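Local structure of putative phosphosugar isomerases (Salmonella typhimurium LT2, 3FKJ) at residues L266-G271 with R279-I284; L299-L304 with G314-C319. The protein probably binds a carbohydrate derivative, such as a sugar phosphate, through its SIS-type fold and may act as an isomerase on it. One frame throughout, in Å; residues are numbered along the deposited sequence.

Contact 1 (L266-G271 with R279-I284)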
loop_
_atom_site.group_PDB
_atom_site.type_symbol
_atom_site.label_atom_id
_atom_site.label_comp_id
_atom_site.label_asym_id
_atom_site.label_seq_id
_atom_site.Cartn_x
_atom_site.Cartn_y
_atom_site.Cartn_z
ATOM N N LEU A 266 -4.586 -0.134 -17.360
ATOM C CA LEU A 266 -3.451 0.690 -16.949
ATOM C C LEU A 266 -3.885 2.138 -16.939
ATOM O O LEU A 266 -4.349 2.664 -17.938
ATOM C CB LEU A 266 -2.235 0.508 -17.860
ATOM C CG LEU A 266 -0.974 1.378 -17.627
ATOM C CD1 LEU A 266 -0.340 1.041 -16.301
ATOM C CD2 LEU A 266 0.034 1.169 -18.729
ATOM N N LEU A 267 -3.761 2.756 -15.773
ATOM C CA LEU A 267 -3.959 4.188 -15.603
ATOM C C LEU A 267 -2.605 4.834 -15.663
ATOM O O LEU A 267 -1.937 4.937 -14.654
ATOM C CB LEU A 267 -4.622 4.486 -14.265
ATOM C CG LEU A 267 -5.932 3.730 -13.982
ATOM C CD1 LEU A 267 -6.471 4.263 -12.725
ATOM C CD2 LEU A 267 -6.944 3.872 -15.114
ATOM N N GLN A 268 -2.218 5.225 -16.874
ATOM C CA GLN A 268 -0.902 5.794 -17.167
ATOM C C GLN A 268 -0.827 7.277 -16.747
ATOM O O GLN A 268 -1.786 8.048 -16.914
ATOM C CB GLN A 268 -0.566 5.648 -18.670
ATOM C CG GLN A 268 0.827 6.124 -19.050
ATOM C CD GLN A 268 1.237 5.761 -20.464
ATOM O OE1 GLN A 268 0.387 5.553 -21.334
ATOM N NE2 GLN A 268 2.553 5.685 -20.703
ATOM N N SER A 269 0.333 7.635 -16.201
ATOM C CA SER A 269 0.582 8.958 -15.666
ATOM C C SER A 269 1.468 9.780 -16.595
ATOM O O SER A 269 2.233 9.231 -17.427
ATOM C CB SER A 269 1.319 8.866 -14.316
ATOM O OG SER A 269 0.579 8.170 -13.340
ATOM N N SER A 270 1.363 11.100 -16.440
ATOM C CA SER A 270 2.369 12.005 -16.949
ATOM C C SER A 270 3.525 12.042 -15.962
ATOM O O SER A 270 3.450 11.506 -14.846
ATOM C CB SER A 270 1.789 13.417 -17.099
ATOM O OG SER A 270 1.629 14.018 -15.821
ATOM N N GLY A 271 4.580 12.729 -16.347
ATOM C CA GLY A 271 5.634 13.018 -15.441
ATOM C C GLY A 271 6.516 11.835 -15.135
ATOM O O GLY A 271 6.696 10.936 -15.957
ATOM N N ARG A 279 7.044 0.749 -19.811
ATOM C CA ARG A 279 7.661 -0.577 -19.695
ATOM C C ARG A 279 6.618 -1.719 -19.629
ATOM O O ARG A 279 6.770 -2.768 -20.283
ATOM C CB ARG A 279 8.592 -0.623 -18.481
ATOM C CG ARG A 279 9.484 -1.823 -18.468
ATOM C CD ARG A 279 10.088 -2.010 -17.136
ATOM N NE ARG A 279 10.924 -3.197 -17.107
ATOM C CZ ARG A 279 11.552 -3.646 -16.024
ATOM N NH1 ARG A 279 11.492 -3.002 -14.884
ATOM N NH2 ARG A 279 12.290 -4.739 -16.094
ATOM N N ALA A 280 5.566 -1.483 -18.846
ATOM C CA ALA A 280 4.463 -2.422 -18.700
ATOM C C ALA A 280 3.672 -2.568 -20.005
ATOM O O ALA A 280 3.297 -3.674 -20.376
ATOM C CB ALA A 280 3.534 -1.996 -17.548
ATOM N N ILE A 281 3.422 -1.454 -20.686
ATOM C CA ILE A 281 2.647 -1.434 -21.916
ATOM C C ILE A 281 3.332 -2.293 -22.983
ATOM O O ILE A 281 2.704 -3.148 -23.569
ATOM C CB ILE A 281 2.454 0.012 -22.447
ATOM C CG1 ILE A 281 1.608 0.838 -21.475
ATOM C CG2 ILE A 281 1.796 0.037 -23.833
ATOM C CD1 ILE A 281 1.770 2.352 -21.723
ATOM N N ARG A 282 4.624 -2.079 -23.195
ATOM C CA ARG A 282 5.387 -2.850 -24.156
ATOM C C ARG A 282 5.280 -4.339 -23.897
ATOM O O ARG A 282 5.082 -5.119 -24.830
ATOM C CB ARG A 282 6.859 -2.429 -24.156
ATOM C CG ARG A 282 7.077 -0.985 -24.599
ATOM C CD ARG A 282 8.546 -0.689 -24.889
ATOM N NE ARG A 282 9.400 -0.885 -23.705
ATOM C CZ ARG A 282 9.731 0.061 -22.823
ATOM N NH1 ARG A 282 9.301 1.313 -22.962
ATOM N NH2 ARG A 282 10.514 -0.248 -21.793
ATOM N N PHE A 283 5.413 -4.731 -22.634
ATOM C CA PHE A 283 5.361 -6.134 -22.267
ATOM C C PHE A 283 3.942 -6.717 -22.432
ATOM O O PHE A 283 3.773 -7.781 -23.045
ATOM C CB PHE A 283 5.832 -6.344 -20.821
ATOM C CG PHE A 283 5.816 -7.791 -20.401
ATOM C CD1 PHE A 283 6.965 -8.566 -20.496
ATOM C CD2 PHE A 283 4.645 -8.392 -19.956
ATOM C CE1 PHE A 283 6.949 -9.899 -20.136
ATOM C CE2 PHE A 283 4.633 -9.729 -19.602
ATOM C CZ PHE A 283 5.777 -10.464 -19.657
ATOM N N ILE A 284 2.941 -6.045 -21.865
ATOM C CA ILE A 284 1.537 -6.493 -21.994
ATOM C C ILE A 284 1.132 -6.660 -23.481
ATOM O O ILE A 284 0.415 -7.591 -23.831
ATOM C CB ILE A 284 0.541 -5.533 -21.305
ATOM C CG1 ILE A 284 0.832 -5.375 -19.792
ATOM C CG2 ILE A 284 -0.889 -6.022 -21.489
ATOM C CD1 ILE A 284 0.186 -4.154 -19.208
#
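In the beta-alpha-beta unit made of strand 263-268, helix 274-286 and strand 290-295, L266 and Q268 of the first strand meet I281 of the helix that crosses over the sheet. L266 CA and I281 CA, the nearest pair of the two segments, are 8.1 Å apart, and I281 reaches across from the helix. Its CG1 lies beside the backbone N and anti to the carbonyl carbon (chi1 -65°), which sends the longer branch out to the strand and carries CD1 to the end of Q268. That methyl sits to one side of the amide plane, almost evenly spaced from its atoms: I281 CD1 is 3.5 Å from Q268 OE1 and 3.6 Å from Q268 NE2. Q268 runs extended, with CG anti to the backbone N (chi1 -176°). A glutamine suits this place because it presents a flat group to a methyl and still has a polar end: NE2 donates to D278 OD1 in the same helix, a bond that fixes how the amide is turned. L266 CD2 meets the CG1-CD1 branch of I281, though the exact spacing is doubtful; both strand side chains lie roughly perpendicular to the isoleucine. In this alpha/beta fold, helix 274-286 packs on the parallel sheet here through aliphatic side chains and the glutamine amide; L293 of the next strand touches both L266 and Q268. Beyond Q268 the strand gives way to the S269-S270-G271 loop, with S269 N bonded to D277 OD2. Farther round the helix, R279 forms salt bridges to E104 of the second subunit and to the C-terminal carboxylate of Y347 of that same subunit.

Contact 2 (L299-L304 with G314-C319). With SCN (thiocyanate ion), chain C.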
loop_
_atom_site.group_PDB
_atom_site.type_symbol
_atom_site.label_atom_id
_atom_site.label_comp_id
_atom_site.label_asym_id
_atom_site.label_seq_id
_atom_site.Cartn_x
_atom_site.Cartn_y
_atom_site.Cartn_z
ATOM N N LEU A 299 -5.464 12.995 -22.085
ATOM C CA LEU A 299 -6.723 13.575 -21.639
ATOM C C LEU A 299 -6.526 14.960 -21.017
ATOM O O LEU A 299 -7.390 15.437 -20.276
ATOM C CB LEU A 299 -7.428 12.622 -20.655
ATOM C CG LEU A 299 -7.684 11.206 -21.173
ATOM C CD1 LEU A 299 -8.114 10.296 -20.023
ATOM C CD2 LEU A 299 -8.706 11.225 -22.301
ATOM N N GLY A 300 -5.389 15.596 -21.299
ATOM C CA GLY A 300 -5.224 17.028 -21.023
ATOM C C GLY A 300 -4.593 17.398 -19.688
ATOM O O GLY A 300 -4.848 18.482 -19.146
ATOM N N ILE A 301 -3.764 16.507 -19.152
ATOM C CA ILE A 301 -2.934 16.864 -18.009
ATOM C C ILE A 301 -1.941 17.967 -18.375
ATOM O O ILE A 301 -1.644 18.803 -17.521
ATOM C CB ILE A 301 -2.235 15.628 -17.373
ATOM C CG1 ILE A 301 -3.142 15.028 -16.306
ATOM C CG2 ILE A 301 -0.901 15.993 -16.732
ATOM C CD1 ILE A 301 -3.107 15.739 -14.957
ATOM N N GLN A 302 -1.466 18.003 -19.630
ATOM C CA GLN A 302 -0.507 19.033 -20.047
ATOM C C GLN A 302 -1.157 20.404 -20.069
ATOM O O GLN A 302 -0.470 21.406 -19.898
ATOM C CB GLN A 302 0.158 18.745 -21.405
ATOM C CG GLN A 302 1.235 17.620 -21.412
ATOM C CD GLN A 302 2.243 17.660 -20.217
ATOM O OE1 GLN A 302 3.043 18.596 -20.079
ATOM N NE2 GLN A 302 2.212 16.616 -19.380
ATOM N N ASP A 303 -2.475 20.432 -20.243
ATOM C CA ASP A 303 -3.258 21.660 -20.140
ATOM C C ASP A 303 -3.395 22.187 -18.717
ATOM O O ASP A 303 -3.687 23.346 -18.534
ATOM C CB ASP A 303 -4.668 21.458 -20.704
ATOM C CG ASP A 303 -4.664 20.977 -22.146
ATOM O OD1 ASP A 303 -3.721 21.320 -22.889
ATOM O OD2 ASP A 303 -5.614 20.251 -22.518
ATOM N N LEU A 304 -3.230 21.350 -17.702
ATOM C CA LEU A 304 -3.246 21.842 -16.316
ATOM C C LEU A 304 -1.979 22.641 -16.009
ATOM O O LEU A 304 -2.031 23.727 -15.437
ATOM C CB LEU A 304 -3.370 20.688 -15.308
ATOM C CG LEU A 304 -4.734 20.019 -15.219
ATOM C CD1 LEU A 304 -4.689 18.876 -14.232
ATOM C CD2 LEU A 304 -5.810 21.040 -14.847
ATOM N N GLY A 314 -3.952 11.287 -10.558
ATOM C CA GLY A 314 -4.862 10.391 -9.840
ATOM C C GLY A 314 -6.274 10.951 -9.834
ATOM O O GLY A 314 -7.225 10.249 -10.094
ATOM N N LEU A 315 -6.387 12.234 -9.510
ATOM C CA LEU A 315 -7.658 12.940 -9.525
ATOM C C LEU A 315 -8.345 12.894 -10.888
ATOM O O LEU A 315 -9.534 12.633 -10.992
ATOM C CB LEU A 315 -7.441 14.391 -9.131
ATOM C CG LEU A 315 -6.975 14.709 -7.719
ATOM C CD1 LEU A 315 -6.865 16.214 -7.591
ATOM C CD2 LEU A 315 -7.936 14.152 -6.696
ATOM N N LEU A 316 -7.579 13.102 -11.943
ATOM C CA LEU A 316 -8.163 12.990 -13.277
ATOM C C LEU A 316 -8.667 11.575 -13.590
ATOM O O LEU A 316 -9.768 11.427 -14.155
ATOM C CB LEU A 316 -7.157 13.464 -14.330
ATOM C CG LEU A 316 -7.606 13.429 -15.792
ATOM C CD1 LEU A 316 -8.775 14.364 -16.051
ATOM C CD2 LEU A 316 -6.425 13.795 -16.664
ATOM N N HIS A 317 -7.859 10.544 -13.279
ATOM C CA HIS A 317 -8.283 9.167 -13.534
ATOM C C HIS A 317 -9.573 8.861 -12.776
ATOM O O HIS A 317 -10.461 8.302 -13.350
ATOM C CB HIS A 317 -7.208 8.133 -13.141
ATOM C CG HIS A 317 -6.048 8.055 -14.092
ATOM N ND1 HIS A 317 -6.180 7.677 -15.409
ATOM C CD2 HIS A 317 -4.727 8.291 -13.902
ATOM C CE1 HIS A 317 -4.993 7.692 -15.989
ATOM N NE2 HIS A 317 -4.097 8.068 -15.101
ATOM N N ASN A 318 -9.680 9.235 -11.492
ATOM C CA ASN A 318 -10.898 8.989 -10.720
ATOM C C ASN A 318 -12.120 9.501 -11.513
ATOM O O ASN A 318 -13.121 8.815 -11.650
ATOM C CB ASN A 318 -10.892 9.726 -9.358
ATOM C CG ASN A 318 -9.967 9.121 -8.290
ATOM O OD1 ASN A 318 -9.456 8.000 -8.386
ATOM N ND2 ASN A 318 -9.807 9.880 -7.209
ATOM N N CYS A 319 -12.012 10.699 -12.062
ATOM C CA CYS A 319 -13.103 11.296 -12.821
ATOM C C CYS A 319 -13.376 10.631 -14.175
ATOM O O CYS A 319 -14.530 10.392 -14.527
ATOM C CB CYS A 319 -12.846 12.794 -13.025
ATOM S SG CYS A 319 -12.728 13.734 -11.482
HETATM S S SCN C . -11.168 14.995 -8.217
HETATM C C SCN C . -11.619 13.366 -7.687
HETATM N N SCN C . -11.894 12.292 -7.320
#
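One methyl group, CD2 of L316, makes both of the close approaches from helix 313-331 to L299 and I301. These two lie in the irregular connection that leads into the helix from strand 290-295, the edge strand, within this chain, of the second parallel sheet of this SIS-type alpha/beta protein. L316 has CG anti to the backbone N (chi1 -179°), which extends the side chain away from the helix. There L316 CD2 comes 3.5 Å from I301 CG1, the two side chains lying alongside each other head to tail, and 4.3 Å from L299 CB. Leucine and isoleucine suit a contact made between hydrocarbon groups, although L299 O also lies 4.1 Å from L316 CD2; I301 and L316 are both buried. G300, with a positive phi (94°) in a conformation that glycine adopts readily, lets the loop turn. Past G300 the backbone turns in helical fashion, and L304 N donates to I301 O over 3.0 Å. L304 packs on F186 and V189 of helix 186-196, which also meets L299 through Q196. On another side of helix 313-331, L315 and, one turn later, N318 and C319 line the place of a thiocyanate ion, probably from the crystallisation liquor. L315 CD2 lies 3.7 Å from its sulfur, while N318 ND2 donates to its nitrogen over 3.2 Å with an N-H...N angle of 157°.

Contact 1 closes before contact 2 opens along the chain, and their centres lie 16 Å apart, yet the two touch directly. Where strand 263-268 ends, the backbone carbonyl of contact 1 accepts a probable hydrogen bond from the helix of contact 2: H317 NE2 lies 2.9 Å from Q268 O. Just beyond, S270 OG packs 3.3 Å from I301 CG2, so the serine loop rests against the same isoleucine that meets L316. Helices 274-286 and 313-331 are thus both tied to this strand, which each reaches through different residues. The thiocyanate lies against helix residues of contact 2 that do not touch 299-304, and it assigns no active site.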